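Local coordinates for 5-formyltetrahydrofolate cyclo-ligase family protein (Bacillus anthracis, PDB 2JCB) that probably catalyses the ATP-dependent cyclisation of 5-formyltetrahydrofolate to 5,10-methenyltetrahydrofolate, and binds ADP and magnesium, at residues L129-G134 and L163-S168. Numbering follows the deposited sequence.
Sequences LQIVPG and LSLAYS
I131 and L163 form the parallel bridge that joins two neighbouring strands in the parallel core of a Rossmann-like sheet; after strand 129-131 the chain passes V132, whose side chain is about 9 Å from the bound ADP. L163 is gripped at both backbone polar atoms: its N donates to Q130 O (3.0 Å), lying in that carbonyl's plane, and its O accepts V132 N (2.8 Å) in a bond of similar straightness, 162° at the hydrogen. The CA-H of I131 also faces L163 O, a weaker contact between the two bonds.

Apolar, branched residues suit the face that carries L129, I131, L163 and L165 because it is buried: L163 packs on L43 of helix 29-44, and L163 and L165 on I188. In L163, chi1 of 70° carries CG toward strand 129-131, and the methyls part: CD2 meets L129 CD1 at 4.1 Å, while CD1 lies near I131 CG1. Further along, I131 CG2 rests against L165 CD1 at 3.9 Å, the two side chains set at a slant to each other.

Past the bridge the strands splay, and direct strand pairing gives way to a side chain and water. S164, small and polar, turns its hydroxyl to V132 O (2.9 Å), approaching from above the carbonyl plane. A water bound to the same V132 O accepts from L165 N at 2.9 Å, replacing the next rung of the ladder; a second water links L165 O to G134 O. The backbone of G134 (phi 170°) would press a side chain against the preceding carbonyl, which suits glycine.

Strand 129-131 bonds on its other edge to G56, and S164 to K186 and I188 of strand 186-189. Y151 of helix 150-154, whose D152 and R153 line the ADP pocket, lies on V132.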
loop_
_atom_site.group_PDB
_atom_site.type_symbol
_atom_site.label_atom_id
_atom_site.label_comp_id
_atom_site.label_asym_id
_atom_site.label_seq_id
_atom_site.Cartn_x
_atom_site.Cartn_y
_atom_site.Cartn_z
ATOM N N LEU A 129 4.548 4.225 -10.705
ATOM C CA LEU A 129 4.477 3.102 -9.799
ATOM C C LEU A 129 3.565 3.437 -8.634
ATOM O O LEU A 129 3.704 4.506 -8.025
ATOM C CB LEU A 129 5.900 2.850 -9.287
ATOM C CG LEU A 129 6.064 1.747 -8.223
ATOM C CD1 LEU A 129 5.680 0.360 -8.842
ATOM C CD2 LEU A 129 7.500 1.779 -7.615
ATOM N N GLN A 130 2.663 2.520 -8.322
ATOM C CA GLN A 130 1.843 2.611 -7.106
ATOM C C GLN A 130 2.272 1.540 -6.141
ATOM O O GLN A 130 2.221 0.371 -6.494
ATOM C CB GLN A 130 0.376 2.426 -7.446
ATOM C CG GLN A 130 -0.193 3.727 -8.093
ATOM C CD GLN A 130 -0.550 4.819 -7.009
ATOM O OE1 GLN A 130 -0.179 4.710 -5.866
ATOM N NE2 GLN A 130 -1.286 5.856 -7.436
ATOM N N ILE A 131 2.685 1.988 -4.957
ATOM C CA ILE A 131 3.061 1.087 -3.872
ATOM C C ILE A 131 1.729 0.897 -3.106
ATOM O O ILE A 131 1.291 1.838 -2.396
ATOM C CB ILE A 131 4.221 1.674 -3.072
ATOM C CG1 ILE A 131 5.465 1.720 -4.026
ATOM C CG2 ILE A 131 4.459 0.815 -1.855
ATOM C CD1 ILE A 131 6.698 2.403 -3.431
ATOM N N VAL A 132 1.126 -0.300 -3.144
ATOM C CA VAL A 132 -0.263 -0.458 -2.732
ATOM C C VAL A 132 -0.251 -1.032 -1.323
ATOM O O VAL A 132 0.435 -1.983 -1.099
ATOM C CB VAL A 132 -0.998 -1.370 -3.742
ATOM C CG1 VAL A 132 -2.404 -1.818 -3.188
ATOM C CG2 VAL A 132 -1.063 -0.686 -5.144
ATOM N N PRO A 133 -0.915 -0.380 -0.345
ATOM C CA PRO A 133 -0.986 -0.956 1.027
ATOM C C PRO A 133 -1.953 -2.113 1.169
ATOM O O PRO A 133 -2.728 -2.384 0.278
ATOM C CB PRO A 133 -1.509 0.234 1.860
ATOM C CG PRO A 133 -2.488 0.881 0.877
ATOM C CD PRO A 133 -1.692 0.866 -0.453
ATOM N N GLY A 134 -1.952 -2.794 2.300
ATOM C CA GLY A 134 -2.812 -3.948 2.363
ATOM C C GLY A 134 -2.531 -4.724 3.588
ATOM O O GLY A 134 -1.527 -4.428 4.256
ATOM N N LEU A 163 3.044 -2.530 -6.883
ATOM C CA LEU A 163 3.692 -3.490 -6.008
ATOM C C LEU A 163 3.239 -3.225 -4.616
ATOM O O LEU A 163 2.849 -2.134 -4.289
ATOM C CB LEU A 163 5.240 -3.478 -6.111
ATOM C CG LEU A 163 6.072 -2.342 -5.592
ATOM C CD1 LEU A 163 6.272 -2.432 -3.986
ATOM C CD2 LEU A 163 7.427 -2.332 -6.342
ATOM N N SER A 164 3.313 -4.266 -3.795
ATOM C CA SER A 164 3.001 -4.165 -2.371
ATOM C C SER A 164 4.186 -4.615 -1.578
ATOM O O SER A 164 4.984 -5.438 -2.044
ATOM C CB SER A 164 1.770 -4.969 -2.004
ATOM O OG SER A 164 0.583 -4.459 -2.601
ATOM N N LEU A 165 4.348 -3.989 -0.409
ATOM C CA LEU A 165 5.357 -4.345 0.587
ATOM C C LEU A 165 4.662 -5.103 1.718
ATOM O O LEU A 165 3.627 -4.639 2.196
ATOM C CB LEU A 165 6.020 -3.058 1.104
ATOM C CG LEU A 165 6.528 -2.109 0.018
ATOM C CD1 LEU A 165 7.080 -0.731 0.532
ATOM C CD2 LEU A 165 7.614 -2.820 -0.803
ATOM N N ALA A 166 5.212 -6.243 2.178
ATOM C CA ALA A 166 4.561 -7.059 3.160
ATOM C C ALA A 166 5.550 -7.837 3.989
ATOM O O ALA A 166 6.552 -8.293 3.474
ATOM C CB ALA A 166 3.577 -7.985 2.498
ATOM N N TYR A 167 5.256 -7.999 5.276
ATOM C CA TYR A 167 5.993 -8.957 6.066
ATOM C C TYR A 167 5.523 -10.338 5.567
ATOM O O TYR A 167 4.373 -10.521 5.104
ATOM C CB TYR A 167 5.602 -8.835 7.537
ATOM C CG TYR A 167 5.769 -7.457 8.082
ATOM C CD1 TYR A 167 7.052 -6.948 8.308
ATOM C CD2 TYR A 167 4.658 -6.676 8.479
ATOM C CE1 TYR A 167 7.224 -5.694 8.841
ATOM C CE2 TYR A 167 4.835 -5.395 9.049
ATOM C CZ TYR A 167 6.135 -4.921 9.218
ATOM O OH TYR A 167 6.453 -3.659 9.748
ATOM N N SER A 168 6.427 -11.306 5.627
ATOM C CA SER A 168 6.094 -12.632 5.135
ATOM C C SER A 168 4.863 -13.273 5.806
ATOM O O SER A 168 4.153 -14.042 5.161
ATOM C CB SER A 168 7.327 -13.553 5.132
ATOM O OG SER A 168 7.701 -13.864 6.429
HETATM O O HOH W 1 2.322 -2.285 0.676
HETATM O O HOH W 2 1.237 -4.540 3.091
#